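Local coordinates for protein putative cytochrome P450 120 (Synechocystis sp., PDB 2VE3) that binds a heme and retinoic acid side by side in one pocket and probably works as a cytochrome P450 monooxygenase, at residues 86-91 against 248-253; 176-181 against 254-259. One frame throughout, in Å; residues are numbered along the deposited sequence.

Contact 1 (86-91 against 248-253); sequences ILLGPN and ILLLLF. With HEM (protoporphyrin IX containing Fe), chain C; REA (retinoic acid), chain D.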
loop_
_atom_site.group_PDB
_atom_site.type_symbol
_atom_site.label_atom_id
_atom_site.label_comp_id
_atom_site.label_asym_id
_atom_site.label_seq_id
_atom_site.Cartn_x
_atom_site.Cartn_y
_atom_site.Cartn_z
ATOM N N ILE A 86 17.191 4.755 -1.660
ATOM C CA ILE A 86 18.334 4.162 -0.956
ATOM C C ILE A 86 17.951 2.923 -0.143
ATOM O O ILE A 86 18.650 1.908 -0.176
ATOM C CB ILE A 86 19.047 5.211 -0.021
ATOM C CG1 ILE A 86 19.640 6.352 -0.856
ATOM C CG2 ILE A 86 20.105 4.537 0.833
ATOM C CD1 ILE A 86 20.248 7.512 -0.057
ATOM N N LEU A 87 16.827 3.000 0.564
ATOM C CA LEU A 87 16.384 1.921 1.452
ATOM C C LEU A 87 15.730 0.733 0.742
ATOM O O LEU A 87 15.796 -0.396 1.238
ATOM C CB LEU A 87 15.467 2.477 2.555
ATOM C CG LEU A 87 16.204 3.351 3.587
ATOM C CD1 LEU A 87 15.237 4.201 4.398
ATOM C CD2 LEU A 87 17.043 2.484 4.496
ATOM N N LEU A 88 15.086 0.993 -0.393
ATOM C CA LEU A 88 14.575 -0.061 -1.264
ATOM C C LEU A 88 15.695 -0.830 -1.963
ATOM O O LEU A 88 15.608 -2.049 -2.116
ATOM C CB LEU A 88 13.651 0.532 -2.333
ATOM C CG LEU A 88 12.202 0.879 -2.000
ATOM C CD1 LEU A 88 11.623 1.641 -3.184
ATOM C CD2 LEU A 88 11.431 -0.395 -1.759
ATOM N N GLY A 89 16.729 -0.107 -2.398
ATOM C CA GLY A 89 17.846 -0.689 -3.123
ATOM C C GLY A 89 17.733 -0.499 -4.625
ATOM O O GLY A 89 16.620 -0.307 -5.151
ATOM N N PRO A 90 18.876 -0.567 -5.338
ATOM C CA PRO A 90 18.867 -0.385 -6.793
ATOM C C PRO A 90 18.256 -1.571 -7.559
ATOM O O PRO A 90 17.923 -1.445 -8.732
ATOM C CB PRO A 90 20.358 -0.226 -7.138
ATOM C CG PRO A 90 21.078 -1.002 -6.097
ATOM C CD PRO A 90 20.236 -0.822 -4.820
ATOM N N ASN A 91 18.092 -2.700 -6.890
ATOM C CA ASN A 91 17.637 -3.932 -7.530
ATOM C C ASN A 91 16.208 -4.358 -7.183
ATOM O O ASN A 91 15.878 -5.545 -7.210
ATOM C CB ASN A 91 18.641 -5.038 -7.228
ATOM C CG ASN A 91 20.009 -4.737 -7.810
ATOM O OD1 ASN A 91 20.135 -4.478 -9.006
ATOM N ND2 ASN A 91 21.038 -4.763 -6.971
ATOM N N ILE A 248 12.470 -9.596 -2.489
ATOM C CA ILE A 248 11.663 -10.088 -1.367
ATOM C C ILE A 248 11.482 -9.034 -0.306
ATOM O O ILE A 248 10.436 -8.970 0.303
ATOM C CB ILE A 248 12.177 -11.393 -0.663
ATOM C CG1 ILE A 248 13.700 -11.509 -0.732
ATOM C CG2 ILE A 248 11.425 -12.602 -1.202
ATOM C CD1 ILE A 248 14.293 -12.718 0.037
ATOM N N LEU A 249 12.504 -8.219 -0.069
ATOM C CA LEU A 249 12.361 -7.144 0.907
ATOM C C LEU A 249 11.185 -6.229 0.510
ATOM O O LEU A 249 10.442 -5.784 1.377
ATOM C CB LEU A 249 13.659 -6.344 1.038
ATOM C CG LEU A 249 13.786 -5.219 2.066
ATOM C CD1 LEU A 249 13.744 -5.758 3.484
ATOM C CD2 LEU A 249 15.098 -4.445 1.838
ATOM N N LEU A 250 11.029 -5.967 -0.792
ATOM C CA LEU A 250 9.962 -5.095 -1.304
ATOM C C LEU A 250 8.600 -5.729 -1.129
ATOM O O LEU A 250 7.688 -5.100 -0.586
ATOM C CB LEU A 250 10.214 -4.705 -2.771
ATOM C CG LEU A 250 9.127 -3.927 -3.538
ATOM C CD1 LEU A 250 8.811 -2.573 -2.913
ATOM C CD2 LEU A 250 9.513 -3.757 -5.009
ATOM N N LEU A 251 8.471 -6.983 -1.556
ATOM C CA LEU A 251 7.229 -7.747 -1.414
ATOM C C LEU A 251 6.795 -7.874 0.040
ATOM O O LEU A 251 5.609 -7.754 0.338
ATOM C CB LEU A 251 7.378 -9.154 -1.997
ATOM C CG LEU A 251 7.491 -9.347 -3.506
ATOM C CD1 LEU A 251 7.573 -10.853 -3.803
ATOM C CD2 LEU A 251 6.317 -8.728 -4.203
ATOM N N LEU A 252 7.750 -8.141 0.936
ATOM C CA LEU A 252 7.451 -8.167 2.373
ATOM C C LEU A 252 7.072 -6.791 2.929
ATOM O O LEU A 252 6.209 -6.702 3.777
ATOM C CB LEU A 252 8.638 -8.721 3.180
ATOM C CG LEU A 252 9.085 -10.162 2.974
ATOM C CD1 LEU A 252 10.503 -10.299 3.503
ATOM C CD2 LEU A 252 8.120 -11.147 3.666
ATOM N N PHE A 253 7.745 -5.723 2.499
ATOM C CA PHE A 253 7.329 -4.379 2.907
ATOM C C PHE A 253 5.914 -4.020 2.370
ATOM O O PHE A 253 5.029 -3.609 3.143
ATOM C CB PHE A 253 8.383 -3.322 2.535
ATOM C CG PHE A 253 7.817 -1.936 2.346
ATOM C CD1 PHE A 253 7.171 -1.275 3.392
ATOM C CD2 PHE A 253 7.921 -1.298 1.119
ATOM C CE1 PHE A 253 6.621 -0.009 3.202
ATOM C CE2 PHE A 253 7.385 -0.038 0.934
ATOM C CZ PHE A 253 6.729 0.603 1.976
HETATM C CHA HEM C . 2.792 -0.437 -6.765
HETATM C CHB HEM C . -0.912 0.663 -3.815
HETATM C CHC HEM C . -0.608 -3.737 -1.759
HETATM C CHD HEM C . 3.406 -4.637 -4.279
HETATM C C1A HEM C . 1.750 0.263 -6.170
HETATM C C2A HEM C . 1.281 1.597 -6.499
HETATM C C3A HEM C . 0.244 1.882 -5.687
HETATM C C4A HEM C . 0.046 0.756 -4.809
HETATM C CMA HEM C . -0.592 3.175 -5.639
HETATM C CAA HEM C . 1.846 2.488 -7.631
HETATM C CBA HEM C . 2.936 3.439 -7.147
HETATM C CGA HEM C . 3.518 4.118 -8.370
HETATM O O1A HEM C . 2.748 4.857 -9.051
HETATM O O2A HEM C . 4.735 3.924 -8.658
HETATM C C1B HEM C . -1.180 -0.445 -3.032
HETATM C C2B HEM C . -2.299 -0.609 -2.116
HETATM C C3B HEM C . -2.218 -1.833 -1.553
HETATM C C4B HEM C . -1.044 -2.468 -2.093
HETATM C CMB HEM C . -3.385 0.462 -1.871
HETATM C CAB HEM C . -3.148 -2.503 -0.490
HETATM C CBB HEM C . -4.477 -2.319 -0.448
HETATM C C1C HEM C . 0.473 -4.402 -2.285
HETATM C C2C HEM C . 0.867 -5.767 -1.999
HETATM C C3C HEM C . 1.982 -6.026 -2.696
HETATM C C4C HEM C . 2.330 -4.810 -3.434
HETATM C CMC HEM C . 0.090 -6.746 -1.077
HETATM C CAC HEM C . 2.768 -7.367 -2.757
HETATM C CBC HEM C . 3.523 -7.832 -1.755
HETATM C C1D HEM C . 3.658 -3.562 -5.107
HETATM C C2D HEM C . 4.867 -3.399 -5.869
HETATM C C3D HEM C . 4.691 -2.088 -6.643
HETATM C C4D HEM C . 3.370 -1.603 -6.289
HETATM C CMD HEM C . 6.090 -4.354 -5.885
HETATM C CAD HEM C . 5.685 -1.420 -7.620
HETATM C CBD HEM C . 5.168 -1.631 -9.042
HETATM C CGD HEM C . 6.118 -1.027 -10.048
HETATM O O1D HEM C . 5.954 -1.344 -11.253
HETATM O O2D HEM C . 7.038 -0.240 -9.676
HETATM N NA HEM C . 0.976 -0.213 -5.140
HETATM N NB HEM C . -0.423 -1.595 -2.980
HETATM N NC HEM C . 1.390 -3.838 -3.156
HETATM N ND HEM C . 2.793 -2.499 -5.385
HETATM FE FE HEM C . 0.990 -2.178 -4.339
HETATM C C1 REA D . 4.506 0.575 -2.411
HETATM C C2 REA D . 5.389 -0.436 -3.137
HETATM C C3 REA D . 6.311 0.284 -4.123
HETATM C C4 REA D . 7.315 1.147 -3.363
HETATM C C5 REA D . 6.682 1.939 -2.237
HETATM C C6 REA D . 5.385 1.672 -1.782
HETATM C C7 REA D . 4.868 2.470 -0.663
HETATM C C8 REA D . 4.395 3.834 -0.902
HETATM C C9 REA D . 4.027 4.663 0.264
HETATM C C10 REA D . 4.012 6.092 0.037
HETATM C C11 REA D . 2.959 6.983 0.491
HETATM C C12 REA D . 2.968 8.254 -0.232
HETATM C C13 REA D . 2.877 9.552 0.434
HETATM C C14 REA D . 2.777 10.641 -0.455
HETATM C C15 REA D . 2.133 11.905 -0.147
HETATM C C16 REA D . 3.540 1.242 -3.409
HETATM C C17 REA D . 3.719 -0.203 -1.356
HETATM C C18 REA D . 7.516 3.020 -1.595
HETATM C C19 REA D . 3.727 4.086 1.628
HETATM C C20 REA D . 2.911 9.677 1.935
HETATM O O1 REA D . 1.553 12.079 0.937
HETATM O O2 REA D . 2.162 12.828 -0.976
#
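Leu88 and Leu250 bring the two backbones closest, with 6.8 Å between their CA atoms, where the last turn of a short helix meets part of the first half of a long one. The contact is almost wholly apolar and small, about 135 Å² in all. Its centre is a methyl-to-methyl touch, Leu88 CD2 against Leu250 CD1 at 3.6 Å, made by two side chains that run across each other at a slant. With CG trans to the backbone N (chi1 173°), Leu250 carries its fork toward the ligands, and chi2 (61°) sends the two methyls to different neighbours: CD1, which already meets Leu88, also lies 4.0 Å from C3 of the retinoic acid ring, while CD2 rests 3.6 Å from the heme methyl CMD. A branched, flexible aliphatic chain suits a post with three greasy neighbours. Replacing Leu250 by alanine is likely to open a gap between Leu88, the retinoid ring and the heme methyl, leaving the ring freer to shift.

One turn further on, Phe253 serves the same pocket: its CZ is 3.7 Å from retinoic acid C7, and ligand atom C5 lies in the plane of the phenyl ring at its edge. Leu249 touches segment 86-91 at longer range, its CD2 4.2 Å from Leu87 O. Gly89 ends the first helix at a phi of 99°, where any CB would be jammed against the preceding carbonyl oxygen.

Helix 82-88, probably the B' helix of the P450 fold, thus meets helix 241-272, the long helix that crosses the distal heme face. Asn91 N is hydrogen-bonded to Asp246 OD2, on that same long helix; Leu249 packs on helices 170-181 and 192-215, and Leu87 on Phe193 of the latter.

Contact 2 (176-181 against 254-259); sequences TYIQGL and AGHETL. With HEM (protoporphyrin IX containing Fe), chain C.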
loop_
_atom_site.group_PDB
_atom_site.type_symbol
_atom_site.label_atom_id
_atom_site.label_comp_id
_atom_site.label_asym_id
_atom_site.label_seq_id
_atom_site.Cartn_x
_atom_site.Cartn_y
_atom_site.Cartn_z
ATOM N N THR A 176 11.477 -0.764 12.227
ATOM C CA THR A 176 12.525 0.253 12.147
ATOM C C THR A 176 12.875 0.643 10.691
ATOM O O THR A 176 13.024 1.822 10.371
ATOM C CB THR A 176 13.793 -0.253 12.876
ATOM O OG1 THR A 176 13.421 -0.683 14.192
ATOM C CG2 THR A 176 14.836 0.830 12.978
ATOM N N TYR A 177 13.021 -0.353 9.824
ATOM C CA TYR A 177 13.233 -0.129 8.390
ATOM C C TYR A 177 12.138 0.800 7.808
ATOM O O TYR A 177 12.437 1.838 7.226
ATOM C CB TYR A 177 13.271 -1.485 7.679
ATOM C CG TYR A 177 13.298 -1.425 6.169
ATOM C CD1 TYR A 177 14.472 -1.120 5.486
ATOM C CD2 TYR A 177 12.145 -1.683 5.422
ATOM C CE1 TYR A 177 14.493 -1.053 4.113
ATOM C CE2 TYR A 177 12.164 -1.624 4.043
ATOM C CZ TYR A 177 13.338 -1.300 3.395
ATOM O OH TYR A 177 13.366 -1.249 2.017
ATOM N N ILE A 178 10.880 0.435 8.019
ATOM C CA ILE A 178 9.721 1.218 7.564
ATOM C C ILE A 178 9.715 2.693 8.025
ATOM O O ILE A 178 9.440 3.593 7.221
ATOM C CB ILE A 178 8.392 0.513 7.935
ATOM C CG1 ILE A 178 8.223 -0.764 7.101
ATOM C CG2 ILE A 178 7.192 1.459 7.749
ATOM C CD1 ILE A 178 6.988 -1.595 7.474
ATOM N N GLN A 179 10.057 2.940 9.290
ATOM C CA GLN A 179 10.029 4.298 9.864
ATOM C C GLN A 179 10.947 5.304 9.157
ATOM O O GLN A 179 10.699 6.511 9.208
ATOM C CB GLN A 179 10.293 4.269 11.379
ATOM C CG GLN A 179 9.051 3.933 12.225
ATOM C CD GLN A 179 9.265 4.037 13.761
ATOM O OE1 GLN A 179 8.374 3.690 14.540
ATOM N NE2 GLN A 179 10.423 4.526 14.183
ATOM N N GLY A 180 11.981 4.800 8.466
ATOM C CA GLY A 180 12.921 5.662 7.755
ATOM C C GLY A 180 12.673 5.823 6.275
ATOM O O GLY A 180 13.330 6.633 5.639
ATOM N N LEU A 181 11.739 5.046 5.714
ATOM C CA LEU A 181 11.463 5.058 4.273
ATOM C C LEU A 181 11.122 6.456 3.739
ATOM O O LEU A 181 11.646 6.883 2.693
ATOM C CB LEU A 181 10.348 4.058 3.918
ATOM C CG LEU A 181 10.784 2.613 3.649
ATOM C CD1 LEU A 181 9.592 1.690 3.754
ATOM C CD2 LEU A 181 11.493 2.459 2.293
ATOM N N ALA A 254 5.697 -4.187 1.067
ATOM C CA ALA A 254 4.413 -3.843 0.477
ATOM C C ALA A 254 3.266 -4.703 1.030
ATOM O O ALA A 254 2.159 -4.203 1.276
ATOM C CB ALA A 254 4.481 -3.928 -1.034
ATOM N N GLY A 255 3.538 -5.990 1.252
ATOM C CA GLY A 255 2.507 -6.929 1.698
ATOM C C GLY A 255 2.106 -6.681 3.138
ATOM O O GLY A 255 1.018 -7.068 3.581
ATOM N N HIS A 256 3.024 -6.048 3.861
ATOM C CA HIS A 256 2.915 -5.777 5.280
ATOM C C HIS A 256 2.360 -4.361 5.525
ATOM O O HIS A 256 1.314 -4.210 6.139
ATOM C CB HIS A 256 4.297 -5.976 5.935
ATOM C CG HIS A 256 4.387 -5.488 7.342
ATOM N ND1 HIS A 256 3.387 -5.691 8.269
ATOM C CD2 HIS A 256 5.367 -4.813 7.986
ATOM C CE1 HIS A 256 3.749 -5.163 9.423
ATOM N NE2 HIS A 256 4.948 -4.625 9.275
ATOM N N GLU A 257 3.056 -3.328 5.049
ATOM C CA GLU A 257 2.649 -1.945 5.370
ATOM C C GLU A 257 1.267 -1.554 4.795
ATOM O O GLU A 257 0.403 -1.053 5.508
ATOM C CB GLU A 257 3.717 -0.947 4.927
ATOM C CG GLU A 257 3.396 0.527 5.251
ATOM C CD GLU A 257 3.428 0.876 6.754
ATOM O OE1 GLU A 257 3.934 0.069 7.580
ATOM O OE2 GLU A 257 2.939 1.977 7.095
ATOM N N THR A 258 1.051 -1.811 3.513
ATOM C CA THR A 258 -0.196 -1.360 2.889
ATOM C C THR A 258 -1.385 -2.046 3.570
ATOM O O THR A 258 -2.395 -1.407 3.865
ATOM C CB THR A 258 -0.192 -1.619 1.338
ATOM O OG1 THR A 258 -0.138 -3.025 1.076
ATOM C CG2 THR A 258 1.026 -0.939 0.669
ATOM N N LEU A 259 -1.239 -3.342 3.850
ATOM C CA LEU A 259 -2.333 -4.099 4.448
ATOM C C LEU A 259 -2.615 -3.718 5.881
ATOM O O LEU A 259 -3.751 -3.782 6.316
ATOM C CB LEU A 259 -2.131 -5.610 4.282
ATOM C CG LEU A 259 -2.785 -5.925 2.940
ATOM C CD1 LEU A 259 -1.893 -6.738 2.038
ATOM C CD2 LEU A 259 -4.203 -6.523 3.133
HETATM C CHA HEM C . 2.792 -0.437 -6.765
HETATM C CHB HEM C . -0.912 0.663 -3.815
HETATM C CHC HEM C . -0.608 -3.737 -1.759
HETATM C CHD HEM C . 3.406 -4.637 -4.279
HETATM C C1A HEM C . 1.750 0.263 -6.170
HETATM C C2A HEM C . 1.281 1.597 -6.499
HETATM C C3A HEM C . 0.244 1.882 -5.687
HETATM C C4A HEM C . 0.046 0.756 -4.809
HETATM C CMA HEM C . -0.592 3.175 -5.639
HETATM C CAA HEM C . 1.846 2.488 -7.631
HETATM C CBA HEM C . 2.936 3.439 -7.147
HETATM C CGA HEM C . 3.518 4.118 -8.370
HETATM O O1A HEM C . 2.748 4.857 -9.051
HETATM O O2A HEM C . 4.735 3.924 -8.658
HETATM C C1B HEM C . -1.180 -0.445 -3.032
HETATM C C2B HEM C . -2.299 -0.609 -2.116
HETATM C C3B HEM C . -2.218 -1.833 -1.553
HETATM C C4B HEM C . -1.044 -2.468 -2.093
HETATM C CMB HEM C . -3.385 0.462 -1.871
HETATM C CAB HEM C . -3.148 -2.503 -0.490
HETATM C CBB HEM C . -4.477 -2.319 -0.448
HETATM C C1C HEM C . 0.473 -4.402 -2.285
HETATM C C2C HEM C . 0.867 -5.767 -1.999
HETATM C C3C HEM C . 1.982 -6.026 -2.696
HETATM C C4C HEM C . 2.330 -4.810 -3.434
HETATM C CMC HEM C . 0.090 -6.746 -1.077
HETATM C CAC HEM C . 2.768 -7.367 -2.757
HETATM C CBC HEM C . 3.523 -7.832 -1.755
HETATM C C1D HEM C . 3.658 -3.562 -5.107
HETATM C C2D HEM C . 4.867 -3.399 -5.869
HETATM C C3D HEM C . 4.691 -2.088 -6.643
HETATM C C4D HEM C . 3.370 -1.603 -6.289
HETATM C CMD HEM C . 6.090 -4.354 -5.885
HETATM C CAD HEM C . 5.685 -1.420 -7.620
HETATM C CBD HEM C . 5.168 -1.631 -9.042
HETATM C CGD HEM C . 6.118 -1.027 -10.048
HETATM O O1D HEM C . 5.954 -1.344 -11.253
HETATM O O2D HEM C . 7.038 -0.240 -9.676
HETATM N NA HEM C . 0.976 -0.213 -5.140
HETATM N NB HEM C . -0.423 -1.595 -2.980
HETATM N NC HEM C . 1.390 -3.838 -3.156
HETATM N ND HEM C . 2.793 -2.499 -5.385
HETATM FE FE HEM C . 0.990 -2.178 -4.339
#
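Glu257 OE1 is a buried carboxylate oxygen enclosed by unlike groups: Arg148 NH1 holds it in a salt bridge, while two methyls of Ile178, CD1 and CG2, both press against it at 3.5 Å. The carboxylate gets there because its chain bends at chi2 (69°). Ile178 has the right shape for the task, since its beta branch offers methyls at two levels; the helices stay 8.1 Å apart between the CA atoms of Ile178 and Glu257, and this one side chain spans much of that gap.

Ile178 CD1 has a second neighbour, the imidazole of His256, whose CD2 it approaches obliquely at 3.6 Å. The ring's rotation is fixed from both nitrogens, ND1 by Thr151 and NE2 by Glu175, which leaves a carbon to meet the isoleucine.

The far side of the same helical turn belongs to the heme. Residues 254-258, Ala-Gly-His-Glu-Thr, match the P450 signature of this long helix. Thr258 OG1 donates to Ala254 O at 2.6 Å, nearly in line with the carbonyl (164°), whereas the backbone bond from Thr258 N to that oxygen is weak, stretched to 3.5 Å; the hydroxyl thus bridges a locally distorted turn, as in related P450s. Small side chains fit against the porphyrin: Ala254 CB is 3.3 Å from heme C4C, and a CB on Gly255 would crowd the vinyl carbon CBC. Ala254 and Thr258 also touch the retinoic acid.

Helix 170-181, probably the F helix, therefore crosses over helix 241-272 at its His256 and Glu257 face, which is turned from the porphyrin. Helix 143-159 supplies Arg148 and Thr151, and the loop bearing Pro428 packs on both Ile178 and Glu257.

Both contacts are buried and hang on consecutive turns of helix 241-272, their centres about 10 Å apart. Contact 1 joins that helix to helix 82-88 almost entirely by leucine packing and lines the retinoid ring. Contact 2 lies deeper, and the P450 signature there is shared between the heme face (Ala254, Gly255, Thr258) and the side met by Ile178 (His256, Glu257). The two partner helices also meet each other: Tyr177 OH probably bonds to Leu87 O at 2.7 Å; and Leu181 packs on Phe253. The three helices meet beside the pocket, contact 1 offering leucine and phenylalanine to the retinoid, contact 2 burying the Glu257–Arg148 salt bridge and the His256 ring against Ile178.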